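PDB 1DYS: endoglucanase from Humicola insolens, which hydrolyses internal beta-1,4-glucosidic linkages in cellulose, as an endo-acting glycoside hydrolase of family 6 that contributes to the recycling of plant biomass. Local coordinates for residues G142-G147 with P158-I163; L177-A182 with Q198-I203; D191-T196 with G237-D242. All blocks are in the same frame, centred on the assembly; numbering follows the deposited sequence.

Interaction 1: residues G142-G147 with P158-I163; sequences GNMVTG and PQQEAI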
# COMPACT_ATOMS: atom_id res chain seq x y z
N GLY A 142 -13.87 -7.07 -14.74
CA GLY A 142 -13.37 -6.18 -15.79
C GLY A 142 -12.02 -6.70 -16.29
O GLY A 142 -11.81 -6.86 -17.49
N ASN A 143 -11.11 -6.97 -15.37
CA ASN A 143 -9.77 -7.46 -15.70
C ASN A 143 -9.84 -8.82 -16.38
O ASN A 143 -8.99 -9.12 -17.24
CB ASN A 143 -8.96 -7.45 -14.41
CG ASN A 143 -8.35 -6.13 -14.00
OD1 ASN A 143 -7.35 -5.75 -14.59
ND2 ASN A 143 -8.96 -5.49 -13.02
N MET A 144 -10.82 -9.66 -16.04
CA MET A 144 -11.00 -10.95 -16.69
C MET A 144 -11.53 -10.84 -18.12
O MET A 144 -11.01 -11.57 -18.98
CB MET A 144 -11.99 -11.81 -15.91
CG MET A 144 -11.41 -12.93 -15.09
SD MET A 144 -12.61 -13.35 -13.81
CE MET A 144 -11.95 -12.44 -12.41
N VAL A 145 -12.47 -9.96 -18.39
CA VAL A 145 -13.02 -9.75 -19.73
C VAL A 145 -12.09 -9.08 -20.72
O VAL A 145 -12.07 -9.38 -21.92
CB VAL A 145 -14.30 -8.88 -19.68
CG1 VAL A 145 -14.71 -8.33 -21.05
CG2 VAL A 145 -15.46 -9.64 -19.07
N THR A 146 -11.42 -8.02 -20.31
CA THR A 146 -10.59 -7.24 -21.23
C THR A 146 -9.11 -7.44 -21.00
O THR A 146 -8.28 -6.88 -21.71
CB THR A 146 -11.00 -5.76 -21.11
OG1 THR A 146 -10.72 -5.36 -19.76
CG2 THR A 146 -12.48 -5.56 -21.40
N GLY A 147 -8.74 -8.24 -20.00
CA GLY A 147 -7.35 -8.44 -19.65
C GLY A 147 -6.63 -9.43 -20.57
O GLY A 147 -6.69 -10.62 -20.28
N PRO A 158 -7.25 -19.38 -11.81
CA PRO A 158 -7.22 -19.32 -10.36
C PRO A 158 -8.09 -18.17 -9.85
O PRO A 158 -8.74 -18.29 -8.78
CB PRO A 158 -5.74 -19.11 -9.98
CG PRO A 158 -5.04 -19.72 -11.19
CD PRO A 158 -5.90 -19.30 -12.38
N GLN A 159 -8.16 -17.06 -10.57
CA GLN A 159 -8.99 -15.96 -10.03
C GLN A 159 -10.46 -16.32 -10.08
O GLN A 159 -11.24 -16.02 -9.15
CB GLN A 159 -8.69 -14.62 -10.69
CG GLN A 159 -7.35 -14.01 -10.29
CD GLN A 159 -7.17 -12.67 -10.99
OE1 GLN A 159 -7.75 -12.40 -12.03
NE2 GLN A 159 -6.36 -11.81 -10.41
N GLN A 160 -10.89 -17.05 -11.11
CA GLN A 160 -12.28 -17.49 -11.19
C GLN A 160 -12.59 -18.45 -10.06
O GLN A 160 -13.62 -18.39 -9.38
CB GLN A 160 -12.62 -18.14 -12.52
CG GLN A 160 -12.56 -17.19 -13.73
CD GLN A 160 -12.83 -17.95 -15.01
OE1 GLN A 160 -12.81 -19.18 -15.03
NE2 GLN A 160 -13.07 -17.28 -16.13
N GLU A 161 -11.63 -19.36 -9.78
CA GLU A 161 -11.77 -20.28 -8.66
C GLU A 161 -11.81 -19.53 -7.33
O GLU A 161 -12.60 -19.86 -6.45
CB GLU A 161 -10.62 -21.30 -8.65
CG GLU A 161 -10.68 -22.22 -7.43
CD GLU A 161 -9.67 -23.34 -7.48
OE1 GLU A 161 -9.11 -23.60 -8.57
OE2 GLU A 161 -9.43 -23.99 -6.43
N ALA A 162 -10.98 -18.47 -7.19
CA ALA A 162 -11.00 -17.70 -5.96
C ALA A 162 -12.35 -17.03 -5.70
O ALA A 162 -12.86 -17.07 -4.57
CB ALA A 162 -9.95 -16.58 -5.96
N ILE A 163 -12.90 -16.41 -6.74
CA ILE A 163 -14.17 -15.69 -6.55
C ILE A 163 -15.32 -16.68 -6.29
O ILE A 163 -16.18 -16.54 -5.41
CB ILE A 163 -14.45 -14.80 -7.75
CG1 ILE A 163 -13.38 -13.71 -7.93
CG2 ILE A 163 -15.82 -14.14 -7.51
CD1 ILE A 163 -13.62 -12.78 -9.11

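Interaction 2: residues L177-A182 with Q198-I203; sequences LYLDVA and QEVATI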
# COMPACT_ATOMS: atom_id res chain seq x y z
N LEU A 177 -24.95 -10.92 -1.55
CA LEU A 177 -23.74 -10.77 -2.36
C LEU A 177 -23.97 -10.01 -3.63
O LEU A 177 -24.88 -10.30 -4.40
CB LEU A 177 -23.17 -12.16 -2.65
CG LEU A 177 -22.82 -13.01 -1.42
CD1 LEU A 177 -22.36 -14.40 -1.85
CD2 LEU A 177 -21.75 -12.33 -0.57
N TYR A 178 -23.09 -9.03 -3.90
CA TYR A 178 -23.13 -8.24 -5.11
C TYR A 178 -21.77 -8.37 -5.77
O TYR A 178 -20.75 -7.89 -5.25
CB TYR A 178 -23.47 -6.78 -4.77
CG TYR A 178 -24.90 -6.56 -4.27
CD1 TYR A 178 -25.92 -6.34 -5.20
CD2 TYR A 178 -25.21 -6.58 -2.93
CE1 TYR A 178 -27.22 -6.11 -4.77
CE2 TYR A 178 -26.50 -6.39 -2.48
CZ TYR A 178 -27.49 -6.16 -3.41
OH TYR A 178 -28.75 -5.95 -2.91
N LEU A 179 -21.69 -9.05 -6.90
CA LEU A 179 -20.45 -9.28 -7.64
C LEU A 179 -20.12 -8.08 -8.51
O LEU A 179 -20.93 -7.61 -9.31
CB LEU A 179 -20.61 -10.60 -8.43
CG LEU A 179 -19.47 -11.04 -9.32
CD1 LEU A 179 -18.20 -11.28 -8.49
CD2 LEU A 179 -19.87 -12.33 -10.06
N ASP A 180 -18.90 -7.55 -8.31
CA ASP A 180 -18.58 -6.28 -8.98
C ASP A 180 -18.46 -6.43 -10.47
O ASP A 180 -17.88 -7.41 -10.92
CB ASP A 180 -17.29 -5.69 -8.36
CG ASP A 180 -17.18 -4.30 -8.98
OD1 ASP A 180 -17.91 -3.45 -8.55
OD2 ASP A 180 -16.40 -4.12 -9.92
N VAL A 181 -19.08 -5.52 -11.24
CA VAL A 181 -18.94 -5.52 -12.69
C VAL A 181 -18.45 -4.15 -13.18
O VAL A 181 -18.77 -3.66 -14.26
CB VAL A 181 -20.21 -5.98 -13.43
CG1 VAL A 181 -20.60 -7.38 -13.00
CG2 VAL A 181 -21.40 -5.09 -13.03
N ALA A 182 -17.41 -3.60 -12.52
CA ALA A 182 -16.69 -2.41 -12.97
C ALA A 182 -17.59 -1.22 -13.17
O ALA A 182 -18.27 -0.80 -12.24
CB ALA A 182 -15.92 -2.79 -14.24
N GLN A 198 -21.03 -13.75 -19.56
CA GLN A 198 -20.41 -15.06 -19.69
C GLN A 198 -19.46 -15.30 -18.52
O GLN A 198 -19.40 -16.38 -17.94
CB GLN A 198 -19.67 -15.17 -21.03
CG GLN A 198 -19.02 -16.56 -21.21
CD GLN A 198 -20.16 -17.59 -21.19
OE1 GLN A 198 -21.03 -17.47 -22.05
NE2 GLN A 198 -20.19 -18.52 -20.24
N GLU A 199 -18.71 -14.24 -18.19
CA GLU A 199 -17.79 -14.32 -17.05
C GLU A 199 -18.52 -14.61 -15.76
O GLU A 199 -18.08 -15.46 -14.96
CB GLU A 199 -16.97 -13.04 -16.94
CG GLU A 199 -15.54 -13.21 -16.49
CD GLU A 199 -14.82 -14.46 -16.95
OE1 GLU A 199 -14.98 -14.92 -18.09
OE2 GLU A 199 -14.06 -14.99 -16.10
N VAL A 200 -19.63 -13.92 -15.49
CA VAL A 200 -20.45 -14.19 -14.32
C VAL A 200 -21.00 -15.61 -14.37
O VAL A 200 -21.01 -16.29 -13.35
CB VAL A 200 -21.57 -13.13 -14.26
CG1 VAL A 200 -22.58 -13.45 -13.20
CG2 VAL A 200 -20.97 -11.73 -14.05
N ALA A 201 -21.48 -16.04 -15.56
CA ALA A 201 -22.01 -17.41 -15.59
C ALA A 201 -20.90 -18.41 -15.23
O ALA A 201 -21.18 -19.34 -14.47
CB ALA A 201 -22.68 -17.78 -16.90
N THR A 202 -19.72 -18.28 -15.79
CA THR A 202 -18.61 -19.18 -15.50
C THR A 202 -18.25 -19.17 -14.02
O THR A 202 -18.03 -20.24 -13.45
CB THR A 202 -17.39 -18.81 -16.35
OG1 THR A 202 -17.74 -18.98 -17.72
CG2 THR A 202 -16.16 -19.63 -16.00
N ILE A 203 -18.14 -17.99 -13.41
CA ILE A 203 -17.85 -17.90 -11.99
C ILE A 203 -18.91 -18.53 -11.12
O ILE A 203 -18.57 -19.17 -10.10
CB ILE A 203 -17.66 -16.42 -11.55
CG1 ILE A 203 -16.29 -16.00 -12.09
CG2 ILE A 203 -17.79 -16.20 -10.05
CD1 ILE A 203 -16.13 -14.51 -12.20

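Interaction 3: residues D191-T196 with G237-D242; sequences DKLEPT and GSPSPD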
# COMPACT_ATOMS: atom_id res chain seq x y z
N ASP A 191 -20.22 -4.55 -27.46
CA ASP A 191 -19.41 -5.75 -27.56
C ASP A 191 -18.87 -6.25 -26.23
O ASP A 191 -18.14 -7.25 -26.28
CB ASP A 191 -18.25 -5.52 -28.53
CG ASP A 191 -17.09 -4.72 -27.97
OD1 ASP A 191 -17.23 -3.95 -26.99
OD2 ASP A 191 -15.97 -4.86 -28.53
N LYS A 192 -19.17 -5.61 -25.10
CA LYS A 192 -18.73 -6.05 -23.81
C LYS A 192 -19.80 -6.60 -22.88
O LYS A 192 -19.42 -7.31 -21.95
CB LYS A 192 -18.09 -4.90 -22.99
CG LYS A 192 -16.80 -4.38 -23.59
CD LYS A 192 -15.70 -5.41 -23.41
CE LYS A 192 -15.04 -5.69 -24.75
NZ LYS A 192 -14.60 -4.42 -25.39
N LEU A 193 -21.07 -6.34 -23.12
CA LEU A 193 -22.13 -6.83 -22.23
C LEU A 193 -22.24 -8.34 -22.14
O LEU A 193 -22.50 -8.91 -21.07
CB LEU A 193 -23.48 -6.25 -22.67
CG LEU A 193 -23.63 -4.74 -22.78
CD1 LEU A 193 -24.80 -4.42 -23.71
CD2 LEU A 193 -23.83 -4.10 -21.42
N GLU A 194 -22.11 -9.02 -23.30
CA GLU A 194 -22.21 -10.49 -23.25
C GLU A 194 -20.98 -11.15 -22.67
O GLU A 194 -21.07 -11.99 -21.77
CB GLU A 194 -22.63 -11.12 -24.57
CG GLU A 194 -24.09 -10.80 -24.88
CD GLU A 194 -25.08 -11.46 -23.93
OE1 GLU A 194 -24.70 -12.36 -23.14
OE2 GLU A 194 -26.26 -11.04 -24.00
N PRO A 195 -19.79 -10.73 -23.03
CA PRO A 195 -18.56 -11.24 -22.45
C PRO A 195 -18.61 -11.05 -20.94
O PRO A 195 -18.16 -11.94 -20.23
CB PRO A 195 -17.39 -10.46 -23.08
CG PRO A 195 -18.03 -10.06 -24.40
CD PRO A 195 -19.51 -9.80 -24.13
N THR A 196 -19.23 -9.96 -20.46
CA THR A 196 -19.39 -9.78 -19.01
C THR A 196 -20.34 -10.78 -18.40
O THR A 196 -20.10 -11.42 -17.37
CB THR A 196 -19.89 -8.35 -18.71
OG1 THR A 196 -18.89 -7.48 -19.26
CG2 THR A 196 -20.01 -8.11 -17.22
N GLY A 237 -21.88 6.45 -28.68
CA GLY A 237 -21.75 5.10 -29.22
C GLY A 237 -21.95 4.04 -28.14
O GLY A 237 -22.01 2.85 -28.46
N SER A 238 -22.06 4.44 -26.87
CA SER A 238 -22.25 3.41 -25.84
C SER A 238 -23.71 3.33 -25.50
O SER A 238 -24.35 4.35 -25.27
CB SER A 238 -21.50 3.75 -24.55
OG SER A 238 -22.06 2.98 -23.48
N PRO A 239 -24.22 2.11 -25.36
CA PRO A 239 -25.59 1.86 -24.92
C PRO A 239 -25.77 2.03 -23.42
O PRO A 239 -26.85 2.10 -22.83
CB PRO A 239 -25.86 0.37 -25.25
CG PRO A 239 -24.48 -0.20 -25.14
CD PRO A 239 -23.49 0.87 -25.58
N SER A 240 -24.67 2.26 -22.69
CA SER A 240 -24.63 2.43 -21.26
C SER A 240 -23.97 3.71 -20.81
O SER A 240 -22.97 3.68 -20.09
CB SER A 240 -23.73 1.28 -20.73
OG SER A 240 -24.37 0.04 -20.99
N PRO A 241 -24.48 4.86 -21.20
CA PRO A 241 -23.93 6.17 -20.91
C PRO A 241 -24.16 6.73 -19.54
O PRO A 241 -23.60 7.78 -19.22
CB PRO A 241 -24.48 7.11 -22.02
CG PRO A 241 -25.87 6.50 -22.11
CD PRO A 241 -25.69 5.00 -22.04
N ASP A 242 -24.92 6.03 -18.70
CA ASP A 242 -25.03 6.35 -17.29
C ASP A 242 -25.20 5.00 -16.59
O ASP A 242 -25.34 3.98 -17.30
CB ASP A 242 -26.05 7.41 -16.95
CG ASP A 242 -27.46 7.08 -17.36
OD1 ASP A 242 -27.71 5.89 -17.63
OD2 ASP A 242 -28.29 8.01 -17.41

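Interaction 1: residues G142-G147 with P158-I163
Met144 spans the gap between its own helix and residues 158-163, and its side chain makes every close contact between the two segments. The short helical axes pass 11.6 Å apart and run roughly antiparallel, at 148°, so the backbones stay well separated and a long side chain fills the distance. From CB the chain continues almost straight through CG toward the second helix. SD then settles over the aliphatic part of Gln160, 3.8 Å from its CG, the two side chains passing at a slant. At the CG-SD bond the chain bends (chi3 -98°), and this turn carries CE away from Gln160. The methyl meets Ile163 tip to tip, with CE 3.7 Å from CD1, and has the amide oxygen of Gln159 at its flank, CE to OE1 being 4.2 Å. No hydrogen bond joins the segments. The amides of the glutamines are held from outside: Gln159 NE2 by Pro89 O, Gln160 NE2 probably by Glu199 OE2. On the first helix, Gly142 O takes both the backbone N and the OG1 of Thr146, and that hydroxyl is also bonded to NE1 of Trp186, a substrate-binding residue. The contact thus joins helix 140-146 to helix 150-169 in a buried layer, with helix 190-207 against Met144 and Gln160, and helix 108-126 lying against Ala162 on another side.

Interaction 2: residues L177-A182 with Q198-I203
Leu179 on strand 175-180 packs against Val200 and Ile203 of helix 190-207, the strand and helix of one beta-alpha unit in the parallel alpha/beta barrel of family 6 glycoside hydrolases. The CB atoms of all three residues point into the interface. Leu179 and Val200 run in opposite directions and slide past each other, so that they meet flank to flank, Leu179 CD2 lying 4.2 Å from Val200 CG2. The leucine gains its reach from a CG turned anti to the backbone N (chi1 178°), which extends the side chain out from the strand. Its CD2 methyl also approaches the helix one turn further on, 4.4 Å from Ile203 CG2, and so touches two residues on the same side of the helix. Both methyls of Val200 border Leu179 CD2; CG2, the nearer by a little, also lies 4.5 Å from Val181 CG1. These loose, wholly apolar contacts form part of a larger buried layer, in which Ile141 of helix 140-146 touches Leu179, Val200 and Ile203, and Ile163 of helix 150-169 touches Leu179 and Ile203. At the C-terminal end of the strand the chemistry becomes polar. Asp180, on the other side of the strand from Leu179, forms an Asx turn that shapes the chain leading toward the substrate-binding Asn183. Its carboxylate also reaches Ser217 OG through OD1, and the backbone N of Asp139, a proton donor of the active site, through OD2. Within the turn, Ala182 N donates to Asp180 OD2 at 2.8 Å with an N-H...O angle of 157°, arriving from 52° above the carboxylate plane.

Interaction 3: residues D191-T196 with G237-D242
Leu193, near the start of helix 190-207, leans against Pro239 and Ser240 in the long loop that follows strand 215-218 of the barrel and leads into helix 243-255. Leucine buries the most surface here and divides its two methyls between the loop residues. CG stands anti to the carbonyl carbon (chi1 -56°), directing the branches outward from the helix. CD1 approaches the pyrrolidine ring of Pro239 at its CG corner, 4.5 Å away, a light apolar touch near the edge of the contact. CD2 lies 4.2 Å from Ser240 OG, and no hydrogen bond crosses between the segments. Asn249 and Ile250 of helix 243-255 also touch Leu193, so the side chain packs against the loop and the helix it introduces together. Although buried, the Ser240 hydroxyl has polar partners: it is bonded to Gly188 O and to Asn249 ND2, tying the loop to the residues just ahead of helix 190-207 and to the following helix. Two side chains organise the loop itself. Asp242 occupies the N-cap position of helix 243-255, and its side chain caps the helix; OD1 forms a salt bridge with Arg245 and OD2 accepts from Thr228 N. Just before Ser240, an ST turn fixes the course of the chain around Pro239: Ser240 N donates to Ser238 OG over 2.8 Å, with an N-H...O angle of 155°.

Interactions 1 and 2 are both buried and adjoin each other, their centres about 9 Å apart. Interaction 1 joins two helices outside the barrel wall, whereas interaction 2 fastens a helix to a barrel strand; helices 150-169 and 190-207 meet between the two contacts, so one apolar layer with a polar border serves both. Interaction 3 is smaller, less buried and further from the chain's centre. It shares helix 190-207 with interaction 2 and brings it against a loop, where Leu193 meets a proline ring and a serine hydroxyl rather than aliphatic branches. Val145 and Thr146 of interaction 1 also rest on Lys192 in residues 191-196, connecting those two.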